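Local coordinates for beta-N-acetylglucosaminidase-like protein Glycoside hydrolase family 20 (PDB 6YHH) that probably removes N-acetylglucosamine units from the ends of chitin-derived oligosaccharides, as a bacterial chitobiase of glycoside hydrolase family 20, at residues 24-32 with 52-62; 40-51 with 110-121. One frame throughout, in Å; residues are numbered along the deposited sequence.

How the contacts relate
Both contacts belong to the alpha/beta domain that precedes the catalytic barrel, the family 20 domain 2, and both use helix 40-56. Their segments alternate along the chain: 24-32, then 40-51, 52-62 and finally 110-121. Contact 1 ties the last turn of that helix and the loop after it to the chain entering strand 31-35, while contact 2 lays the body of the helix beside helix 110-123. The centres are about 14 Å apart. R50 of contact 2 probably bonds through NH2 to Q62 O of contact 1, and V31 packs on V45, so the two contacts join where strand, helix and loop meet, away from the predicted proton donor.

Contact 1 of 2, residues 24-32 with 52-62; sequences TLTKNFKVN and LDGRTGIFFEQ
Q62 faces V31 with its whole side-chain amide, serving as a substitute strand partner at the start of strand 31-35 in this alpha/beta domain. V31 N donates to Q62 OE1 over 3.0 Å in a fairly straight bond (162°), while Q62 NE2 returns a bond to V31 O at 3.1 Å. Glutamine suits the place because one flat group offers both an acceptor and a donor; K30 and N32 meanwhile pair with strand 76-80. A leucine here would probably leave V31 N and O without these mates and deprive the water bridging Q62 OE1 to F29 O of one of its partners.

Farther along, K27 stretches to the other loop, and a bend at its last torsion (chi4 88°) swings NZ onto two backbone carbonyls, F59 O at 2.8 Å and, on a lone pair, I58 O. Beneath this polar seam the apolar side chains close up. L25 and L52 meet tip to tip, CD1 to CD1 at 3.9 Å, and I58 CD1 touches L25 CB. F29 CD2 lies over one face of the F60 ring, the two planes inclined at 47°, and T26 O sits at that ring's edge.

A second shell fixes the loops. The beta turn from T26 to F29 is steadied by an ST turn, N28 N to T26 OG1, and a second water joins F29 O to E61 N. G57, with positive phi, takes the chain out of the helix, and beyond it F59 meets Y547 of the second subunit. The carboxylate of D53 holds the loop through both oxygens: OD2 receives F60 N from above its plane, and OD1 takes F59 N on its syn lone pair at 2.7 Å.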
loop_
_atom_site.group_PDB
_atom_site.type_symbol
_atom_site.label_atom_id
_atom_site.label_comp_id
_atom_site.label_asym_id
_atom_site.label_seq_id
_atom_site.Cartn_x
_atom_site.Cartn_y
_atom_site.Cartn_z
ATOM N N THR A 24 11.364 -30.291 -11.258
ATOM C CA THR A 24 11.886 -29.723 -10.001
ATOM C C THR A 24 12.535 -28.368 -10.251
ATOM O O THR A 24 13.356 -28.208 -11.140
ATOM C CB THR A 24 12.882 -30.683 -9.362
ATOM O OG1 THR A 24 12.191 -31.884 -8.960
ATOM C CG2 THR A 24 13.490 -30.031 -8.093
ATOM N N LEU A 25 12.129 -27.329 -9.481
ATOM C CA LEU A 25 12.691 -25.993 -9.654
ATOM C C LEU A 25 14.020 -25.877 -8.881
ATOM O O LEU A 25 14.120 -26.279 -7.678
ATOM C CB LEU A 25 11.714 -24.924 -9.114
ATOM C CG LEU A 25 10.890 -24.140 -10.052
ATOM C CD1 LEU A 25 10.007 -23.229 -9.161
ATOM C CD2 LEU A 25 11.731 -23.297 -10.989
ATOM N N THR A 26 15.027 -25.420 -9.599
ATOM C CA THR A 26 16.369 -25.299 -9.067
ATOM C C THR A 26 16.948 -23.996 -9.526
ATOM O O THR A 26 16.387 -23.269 -10.325
ATOM C CB THR A 26 17.321 -26.367 -9.674
ATOM O OG1 THR A 26 17.589 -26.070 -11.035
ATOM C CG2 THR A 26 16.705 -27.741 -9.487
ATOM N N LYS A 27 18.170 -23.736 -9.050
ATOM C CA LYS A 27 18.901 -22.574 -9.457
ATOM C C LYS A 27 19.329 -22.542 -10.933
ATOM O O LYS A 27 19.737 -21.510 -11.461
ATOM C CB LYS A 27 20.123 -22.390 -8.512
ATOM C CG LYS A 27 20.503 -20.916 -8.313
ATOM C CD LYS A 27 21.449 -20.807 -7.148
ATOM C CE LYS A 27 22.082 -19.457 -7.219
ATOM N NZ LYS A 27 21.243 -18.509 -6.518
ATOM N N ASN A 28 19.136 -23.647 -11.650
ATOM C CA ASN A 28 19.379 -23.712 -13.092
ATOM C C ASN A 28 18.255 -23.108 -13.907
ATOM O O ASN A 28 18.380 -22.896 -15.106
ATOM C CB ASN A 28 19.570 -25.198 -13.564
ATOM C CG ASN A 28 20.135 -25.269 -14.975
ATOM O OD1 ASN A 28 21.129 -24.568 -15.267
ATOM N ND2 ASN A 28 19.487 -26.056 -15.891
ATOM N N PHE A 29 17.101 -22.873 -13.256
ATOM C CA PHE A 29 15.970 -22.326 -13.967
ATOM C C PHE A 29 16.180 -21.001 -14.682
ATOM O O PHE A 29 16.627 -19.989 -14.079
ATOM C CB PHE A 29 14.782 -22.221 -13.039
ATOM C CG PHE A 29 13.467 -21.887 -13.726
ATOM C CD1 PHE A 29 12.722 -22.892 -14.339
ATOM C CD2 PHE A 29 12.956 -20.609 -13.733
ATOM C CE1 PHE A 29 11.523 -22.583 -14.943
ATOM C CE2 PHE A 29 11.711 -20.327 -14.321
ATOM C CZ PHE A 29 11.031 -21.317 -14.963
ATOM N N LYS A 30 15.839 -21.019 -15.964
ATOM C CA LYS A 30 15.849 -19.881 -16.833
ATOM C C LYS A 30 14.690 -19.895 -17.817
ATOM O O LYS A 30 14.080 -20.962 -18.060
ATOM C CB LYS A 30 17.214 -19.837 -17.633
ATOM C CG LYS A 30 18.448 -19.628 -16.787
ATOM C CD LYS A 30 19.738 -19.528 -17.621
ATOM C CE LYS A 30 20.374 -20.922 -17.833
ATOM N NZ LYS A 30 20.696 -21.889 -16.697
ATOM N N VAL A 31 14.420 -18.728 -18.393
ATOM C CA VAL A 31 13.372 -18.487 -19.354
ATOM C C VAL A 31 13.909 -17.931 -20.658
ATOM O O VAL A 31 14.822 -17.109 -20.710
ATOM C CB VAL A 31 12.233 -17.592 -18.778
ATOM C CG1 VAL A 31 12.727 -16.190 -18.503
ATOM C CG2 VAL A 31 11.026 -17.559 -19.690
ATOM N N ASN A 32 13.273 -18.365 -21.739
ATOM C CA ASN A 32 13.596 -17.951 -23.103
ATOM C C ASN A 32 12.317 -17.709 -23.852
ATOM O O ASN A 32 11.350 -18.469 -23.622
ATOM C CB ASN A 32 14.349 -19.091 -23.807
ATOM C CG ASN A 32 14.933 -18.648 -25.128
ATOM O OD1 ASN A 32 15.705 -17.683 -25.187
ATOM N ND2 ASN A 32 14.513 -19.343 -26.232
ATOM N N LEU A 52 7.872 -15.648 -9.120
ATOM C CA LEU A 52 8.280 -17.010 -8.806
ATOM C C LEU A 52 9.397 -17.079 -7.787
ATOM O O LEU A 52 9.368 -17.892 -6.882
ATOM C CB LEU A 52 8.675 -17.720 -10.126
ATOM C CG LEU A 52 9.029 -19.176 -9.988
ATOM C CD1 LEU A 52 7.881 -20.003 -9.390
ATOM C CD2 LEU A 52 9.494 -19.766 -11.311
ATOM N N ASP A 53 10.386 -16.219 -7.954
ATOM C CA ASP A 53 11.514 -16.145 -7.014
ATOM C C ASP A 53 11.034 -15.730 -5.646
ATOM O O ASP A 53 11.479 -16.248 -4.614
ATOM C CB ASP A 53 12.576 -15.181 -7.525
ATOM C CG ASP A 53 14.034 -15.633 -7.153
ATOM O OD1 ASP A 53 14.235 -16.630 -6.467
ATOM O OD2 ASP A 53 14.927 -14.918 -7.644
ATOM N N GLY A 54 10.094 -14.770 -5.599
ATOM C CA GLY A 54 9.581 -14.357 -4.296
ATOM C C GLY A 54 8.912 -15.498 -3.516
ATOM O O GLY A 54 8.915 -15.538 -2.301
ATOM N N ARG A 55 8.303 -16.426 -4.244
ATOM C CA ARG A 55 7.655 -17.542 -3.601
ATOM C C ARG A 55 8.569 -18.676 -3.193
ATOM O O ARG A 55 8.192 -19.509 -2.343
ATOM C CB ARG A 55 6.603 -18.137 -4.552
ATOM C CG ARG A 55 5.518 -17.227 -5.019
ATOM C CD ARG A 55 4.457 -17.933 -5.789
ATOM N NE ARG A 55 3.539 -17.006 -6.406
ATOM C CZ ARG A 55 2.472 -17.334 -7.104
ATOM N NH1 ARG A 55 2.104 -18.618 -7.149
ATOM N NH2 ARG A 55 1.722 -16.399 -7.634
ATOM N N THR A 56 9.745 -18.736 -3.808
ATOM C CA THR A 56 10.642 -19.884 -3.696
ATOM C C THR A 56 11.994 -19.651 -3.080
ATOM O O THR A 56 12.637 -20.641 -2.600
ATOM C CB THR A 56 10.888 -20.534 -5.060
ATOM O OG1 THR A 56 11.460 -19.623 -6.012
ATOM C CG2 THR A 56 9.610 -21.091 -5.600
ATOM N N GLY A 57 12.483 -18.394 -3.157
ATOM C CA GLY A 57 13.742 -18.088 -2.475
ATOM C C GLY A 57 14.947 -18.724 -3.173
ATOM O O GLY A 57 15.996 -18.946 -2.497
ATOM N N ILE A 58 14.862 -18.922 -4.472
ATOM C CA ILE A 58 15.919 -19.614 -5.213
ATOM C C ILE A 58 17.059 -18.704 -5.593
ATOM O O ILE A 58 18.202 -19.163 -5.582
ATOM C CB ILE A 58 15.327 -20.416 -6.382
ATOM C CG1 ILE A 58 14.528 -21.575 -5.781
ATOM C CG2 ILE A 58 16.476 -20.865 -7.329
ATOM C CD1 ILE A 58 13.711 -22.389 -6.749
ATOM N N PHE A 59 16.771 -17.441 -5.872
ATOM C CA PHE A 59 17.706 -16.431 -6.394
ATOM C C PHE A 59 18.113 -16.795 -7.821
ATOM O O PHE A 59 19.259 -17.213 -8.093
ATOM C CB PHE A 59 18.928 -16.238 -5.465
ATOM C CG PHE A 59 18.616 -15.534 -4.146
ATOM C CD1 PHE A 59 17.810 -16.084 -3.169
ATOM C CD2 PHE A 59 19.176 -14.298 -3.918
ATOM C CE1 PHE A 59 17.570 -15.417 -1.964
ATOM C CE2 PHE A 59 18.908 -13.642 -2.719
ATOM C CZ PHE A 59 18.084 -14.186 -1.800
ATOM N N PHE A 60 17.167 -16.665 -8.730
ATOM C CA PHE A 60 17.385 -17.039 -10.149
ATOM C C PHE A 60 18.478 -16.178 -10.747
ATOM O O PHE A 60 18.661 -15.009 -10.387
ATOM C CB PHE A 60 16.063 -16.862 -10.938
ATOM C CG PHE A 60 14.974 -17.796 -10.481
ATOM C CD1 PHE A 60 15.209 -19.107 -10.375
ATOM C CD2 PHE A 60 13.677 -17.322 -10.201
ATOM C CE1 PHE A 60 14.232 -20.002 -10.008
ATOM C CE2 PHE A 60 12.694 -18.210 -9.872
ATOM C CZ PHE A 60 12.959 -19.532 -9.702
ATOM N N GLU A 61 19.163 -16.744 -11.726
ATOM C CA GLU A 61 20.235 -16.014 -12.448
ATOM C C GLU A 61 19.825 -14.809 -13.205
ATOM O O GLU A 61 20.537 -13.840 -13.227
ATOM C CB GLU A 61 20.999 -16.978 -13.428
ATOM N N GLN A 62 18.719 -14.813 -13.929
ATOM C CA GLN A 62 18.370 -13.733 -14.772
ATOM C C GLN A 62 17.793 -12.570 -13.987
ATOM O O GLN A 62 17.008 -12.796 -13.022
ATOM C CB GLN A 62 17.282 -14.205 -15.752
ATOM C CG GLN A 62 17.830 -15.073 -16.861
ATOM C CD GLN A 62 16.714 -15.737 -17.588
ATOM O OE1 GLN A 62 16.083 -16.635 -17.050
ATOM N NE2 GLN A 62 16.382 -15.218 -18.775
HETATM O O HOH W 1 18.542 -19.461 -12.317
HETATM O O HOH W 2 16.826 -17.178 -14.408
#

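Contact 2 of 2, residues 40-51 with 110-121; sequences RIFGGVTRFLRR and DLGALHGLETLL
G44 lets L114 press directly against the backbone of helix 40-51, L114 CD2 lying 3.8 Å from G44 CA. With no side chain, G44 suits this close approach of helices 40-51 and 110-121, their axes 10.0 Å apart and almost parallel (5°). Next along, F48 fills the groove: its CG stands anti to the backbone N (chi1 161°), sending the ring between L117, L120 and L121. L117 CD2 sits over one face of the ring in a CH-pi contact, 4.0 Å from its centroid, and L120 CD2 meets F48 CZ at 3.7 Å. Branched and aromatic side chains suit this densely filled part, where I41 CD1 likewise rests on A113 CB, with strands 31-35 and 76-80 beneath.

On the side turned from the sheet the contact becomes polar, with R51 only partly exposed. Here R51 grips E118 end-on, NH1 to OE2 at 2.9 Å in a nearly straight bond (171°) and NH2 to the syn lone pair of OE1 at 2.8 Å. L121 CD1 lies over the centre of the guanidinium, and NE has a further mate in E500. At the other end of the pair, R40 and D110, both buried, form a salt bridge, R40 NH1 to D110 OD2 at 2.8 Å in the guanidinium plane, while R40 NH2 bridges to D221 in the catalytic-domain range. Two parallel helices lying on one sheet, one of them the crossover between parallel strands 31-35 and 76-80, are characteristic of the alpha/beta domain that accompanies the family 20 catalytic barrel.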
loop_
_atom_site.group_PDB
_atom_site.type_symbol
_atom_site.label_atom_id
_atom_site.label_comp_id
_atom_site.label_asym_id
_atom_site.label_seq_id
_atom_site.Cartn_x
_atom_site.Cartn_y
_atom_site.Cartn_z
ATOM N N ARG A 40 5.321 -6.300 -25.103
ATOM C CA ARG A 40 4.759 -6.462 -23.738
ATOM C C ARG A 40 5.117 -7.774 -23.114
ATOM O O ARG A 40 5.093 -7.956 -21.893
ATOM C CB ARG A 40 3.237 -6.301 -23.778
ATOM C CG ARG A 40 2.447 -7.431 -24.448
ATOM C CD ARG A 40 0.909 -7.292 -24.380
ATOM N NE ARG A 40 0.445 -6.045 -25.011
ATOM C CZ ARG A 40 0.192 -5.873 -26.296
ATOM N NH1 ARG A 40 0.301 -6.927 -27.130
ATOM N NH2 ARG A 40 -0.104 -4.682 -26.755
ATOM N N ILE A 41 5.575 -8.723 -23.947
ATOM C CA ILE A 41 5.959 -10.008 -23.378
ATOM C C ILE A 41 7.163 -9.864 -22.420
ATOM O O ILE A 41 7.301 -10.671 -21.470
ATOM C CB ILE A 41 6.244 -11.070 -24.514
ATOM C CG1 ILE A 41 6.404 -12.471 -23.980
ATOM C CG2 ILE A 41 7.548 -10.691 -25.217
ATOM C CD1 ILE A 41 5.185 -13.093 -23.320
ATOM N N PHE A 42 8.049 -8.898 -22.652
ATOM C CA PHE A 42 9.320 -8.815 -21.888
ATOM C C PHE A 42 9.099 -8.477 -20.406
ATOM O O PHE A 42 9.579 -9.154 -19.529
ATOM C CB PHE A 42 10.317 -7.885 -22.568
ATOM C CG PHE A 42 10.689 -8.370 -23.964
ATOM C CD1 PHE A 42 11.211 -9.644 -24.160
ATOM C CD2 PHE A 42 10.411 -7.565 -25.051
ATOM C CE1 PHE A 42 11.524 -10.090 -25.471
ATOM C CE2 PHE A 42 10.731 -8.000 -26.343
ATOM C CZ PHE A 42 11.251 -9.244 -26.525
ATOM N N GLY A 43 8.290 -7.462 -20.182
ATOM C CA GLY A 43 8.005 -7.097 -18.777
ATOM C C GLY A 43 7.211 -8.227 -18.147
ATOM O O GLY A 43 7.393 -8.514 -16.931
ATOM N N GLY A 44 6.264 -8.795 -18.865
ATOM C CA GLY A 44 5.449 -9.909 -18.257
ATOM C C GLY A 44 6.254 -11.088 -17.827
ATOM O O GLY A 44 5.985 -11.689 -16.792
ATOM N N VAL A 45 7.247 -11.481 -18.648
ATOM C CA VAL A 45 8.150 -12.578 -18.312
ATOM C C VAL A 45 9.059 -12.202 -17.151
ATOM O O VAL A 45 9.280 -12.999 -16.227
ATOM C CB VAL A 45 8.944 -13.091 -19.567
ATOM C CG1 VAL A 45 9.955 -14.137 -19.147
ATOM C CG2 VAL A 45 7.965 -13.716 -20.531
ATOM N N THR A 46 9.528 -10.977 -17.147
ATOM C CA THR A 46 10.360 -10.511 -16.017
ATOM C C THR A 46 9.582 -10.558 -14.704
ATOM O O THR A 46 10.074 -11.082 -13.690
ATOM C CB THR A 46 10.867 -9.058 -16.309
ATOM O OG1 THR A 46 11.610 -9.018 -17.577
ATOM C CG2 THR A 46 11.790 -8.624 -15.169
ATOM N N ARG A 47 8.334 -10.043 -14.735
ATOM C CA ARG A 47 7.504 -10.061 -13.492
ATOM C C ARG A 47 7.193 -11.471 -13.070
ATOM O O ARG A 47 7.203 -11.753 -11.924
ATOM C CB ARG A 47 6.241 -9.252 -13.723
ATOM C CG ARG A 47 6.522 -7.772 -13.828
ATOM C CD ARG A 47 5.302 -6.892 -13.984
ATOM N NE ARG A 47 4.545 -7.059 -15.225
ATOM C CZ ARG A 47 4.821 -6.365 -16.328
ATOM N NH1 ARG A 47 5.809 -5.455 -16.324
ATOM N NH2 ARG A 47 4.106 -6.579 -17.401
ATOM N N PHE A 48 6.941 -12.371 -14.005
ATOM C CA PHE A 48 6.734 -13.781 -13.708
ATOM C C PHE A 48 7.909 -14.353 -12.876
ATOM O O PHE A 48 7.772 -15.009 -11.866
ATOM C CB PHE A 48 6.470 -14.606 -15.000
ATOM C CG PHE A 48 6.706 -16.077 -14.814
ATOM C CD1 PHE A 48 5.753 -16.940 -14.285
ATOM C CD2 PHE A 48 7.931 -16.612 -15.127
ATOM C CE1 PHE A 48 6.004 -18.303 -14.139
ATOM C CE2 PHE A 48 8.205 -17.958 -14.914
ATOM C CZ PHE A 48 7.271 -18.821 -14.428
ATOM N N LEU A 49 9.107 -14.102 -13.395
ATOM C CA LEU A 49 10.332 -14.610 -12.769
ATOM C C LEU A 49 10.526 -14.011 -11.374
ATOM O O LEU A 49 10.826 -14.728 -10.423
ATOM C CB LEU A 49 11.508 -14.333 -13.686
ATOM C CG LEU A 49 12.822 -14.987 -13.273
ATOM C CD1 LEU A 49 12.644 -16.473 -13.388
ATOM C CD2 LEU A 49 13.969 -14.550 -14.175
ATOM N N ARG A 50 10.320 -12.701 -11.255
ATOM C CA ARG A 50 10.358 -12.043 -9.963
ATOM C C ARG A 50 9.359 -12.634 -8.993
ATOM O O ARG A 50 9.685 -12.936 -7.829
ATOM C CB ARG A 50 10.158 -10.538 -10.063
ATOM C CG ARG A 50 11.198 -9.745 -10.857
ATOM C CD ARG A 50 12.535 -9.707 -10.073
ATOM N NE ARG A 50 13.358 -10.871 -10.264
ATOM C CZ ARG A 50 14.099 -11.146 -11.345
ATOM N NH1 ARG A 50 14.050 -10.320 -12.409
ATOM N NH2 ARG A 50 14.826 -12.232 -11.360
ATOM N N ARG A 51 8.121 -12.858 -9.468
ATOM C CA ARG A 51 7.115 -13.410 -8.594
ATOM C C ARG A 51 7.451 -14.852 -8.168
ATOM O O ARG A 51 7.334 -15.229 -6.992
ATOM C CB ARG A 51 5.742 -13.358 -9.242
ATOM C CG ARG A 51 5.233 -11.946 -9.376
ATOM C CD ARG A 51 4.140 -11.787 -10.395
ATOM N NE ARG A 51 2.948 -12.514 -10.098
ATOM C CZ ARG A 51 1.986 -12.798 -10.976
ATOM N NH1 ARG A 51 2.158 -12.528 -12.248
ATOM N NH2 ARG A 51 0.867 -13.408 -10.568
ATOM N N ASP A 110 1.506 -13.008 -27.619
ATOM C CA ASP A 110 1.893 -12.680 -26.251
ATOM C C ASP A 110 0.664 -12.623 -25.319
ATOM O O ASP A 110 0.820 -12.851 -24.142
ATOM C CB ASP A 110 2.610 -11.345 -26.218
ATOM C CG ASP A 110 1.916 -10.364 -27.061
ATOM O OD1 ASP A 110 2.174 -10.392 -28.311
ATOM O OD2 ASP A 110 1.062 -9.588 -26.594
ATOM N N LEU A 111 -0.554 -12.357 -25.784
ATOM C CA LEU A 111 -1.698 -12.267 -24.862
ATOM C C LEU A 111 -1.957 -13.637 -24.231
ATOM O O LEU A 111 -2.097 -13.768 -23.003
ATOM C CB LEU A 111 -2.932 -11.753 -25.552
ATOM C CG LEU A 111 -2.854 -10.374 -26.146
ATOM C CD1 LEU A 111 -4.130 -10.076 -26.847
ATOM C CD2 LEU A 111 -2.556 -9.281 -25.143
ATOM N N GLY A 112 -1.992 -14.691 -25.040
ATOM C CA GLY A 112 -2.087 -16.030 -24.503
ATOM C C GLY A 112 -0.903 -16.446 -23.660
ATOM O O GLY A 112 -1.048 -17.106 -22.635
ATOM N N ALA A 113 0.301 -16.061 -24.059
ATOM C CA ALA A 113 1.475 -16.401 -23.239
ATOM C C ALA A 113 1.451 -15.740 -21.858
ATOM O O ALA A 113 1.818 -16.361 -20.890
ATOM C CB ALA A 113 2.751 -16.078 -23.936
ATOM N N LEU A 114 1.027 -14.473 -21.810
ATOM C CA LEU A 114 0.871 -13.792 -20.515
ATOM C C LEU A 114 -0.095 -14.561 -19.618
ATOM O O LEU A 114 0.128 -14.738 -18.445
ATOM C CB LEU A 114 0.416 -12.361 -20.682
ATOM C CG LEU A 114 1.454 -11.438 -21.278
ATOM C CD1 LEU A 114 0.864 -10.082 -21.494
ATOM C CD2 LEU A 114 2.713 -11.352 -20.440
ATOM N N HIS A 115 -1.189 -15.041 -20.185
ATOM C CA HIS A 115 -2.122 -15.836 -19.435
ATOM C C HIS A 115 -1.468 -17.121 -18.952
ATOM O O HIS A 115 -1.659 -17.609 -17.806
ATOM C CB HIS A 115 -3.387 -16.195 -20.279
ATOM C CG HIS A 115 -4.235 -15.029 -20.695
ATOM N ND1 HIS A 115 -4.453 -13.898 -19.901
ATOM C CD2 HIS A 115 -4.954 -14.835 -21.821
ATOM C CE1 HIS A 115 -5.265 -13.068 -20.537
ATOM N NE2 HIS A 115 -5.604 -13.634 -21.700
ATOM N N GLY A 116 -0.716 -17.761 -19.845
ATOM C CA GLY A 116 -0.099 -19.024 -19.458
ATOM C C GLY A 116 0.876 -18.907 -18.345
ATOM O O GLY A 116 1.041 -19.851 -17.558
ATOM N N LEU A 117 1.564 -17.751 -18.258
ATOM C CA LEU A 117 2.445 -17.552 -17.135
ATOM C C LEU A 117 1.684 -17.549 -15.789
ATOM O O LEU A 117 2.167 -18.048 -14.775
ATOM C CB LEU A 117 3.197 -16.239 -17.293
ATOM C CG LEU A 117 4.223 -16.148 -18.443
ATOM C CD1 LEU A 117 4.669 -14.685 -18.531
ATOM C CD2 LEU A 117 5.303 -17.163 -18.221
ATOM N N GLU A 118 0.450 -17.034 -15.806
ATOM C CA GLU A 118 -0.390 -17.043 -14.594
ATOM C C GLU A 118 -0.805 -18.437 -14.222
ATOM O O GLU A 118 -0.792 -18.807 -13.072
ATOM C CB GLU A 118 -1.614 -16.172 -14.747
ATOM C CG GLU A 118 -1.254 -14.704 -15.011
ATOM C CD GLU A 118 -0.528 -14.015 -13.854
ATOM O OE1 GLU A 118 -0.529 -14.530 -12.700
ATOM O OE2 GLU A 118 -0.026 -12.878 -14.138
ATOM N N THR A 119 -1.145 -19.250 -15.212
ATOM C CA THR A 119 -1.471 -20.639 -14.939
ATOM C C THR A 119 -0.281 -21.363 -14.360
ATOM O O THR A 119 -0.431 -22.197 -13.426
ATOM C CB THR A 119 -1.979 -21.349 -16.215
ATOM O OG1 THR A 119 -3.021 -20.586 -16.763
ATOM C CG2 THR A 119 -2.463 -22.734 -15.913
ATOM N N LEU A 120 0.889 -21.174 -14.984
ATOM C CA LEU A 120 2.146 -21.770 -14.478
ATOM C C LEU A 120 2.401 -21.439 -13.001
ATOM O O LEU A 120 2.734 -22.321 -12.201
ATOM C CB LEU A 120 3.343 -21.434 -15.401
ATOM C CG LEU A 120 4.623 -22.166 -15.051
ATOM C CD1 LEU A 120 4.526 -23.651 -14.861
ATOM C CD2 LEU A 120 5.681 -21.763 -16.043
ATOM N N LEU A 121 2.259 -20.181 -12.606
ATOM C CA LEU A 121 2.403 -19.846 -11.175
ATOM C C LEU A 121 1.454 -20.622 -10.313
ATOM O O LEU A 121 1.815 -21.051 -9.205
ATOM C CB LEU A 121 2.200 -18.352 -11.000
ATOM C CG LEU A 121 3.350 -17.496 -11.516
ATOM C CD1 LEU A 121 2.952 -16.029 -11.540
ATOM C CD2 LEU A 121 4.622 -17.735 -10.685
#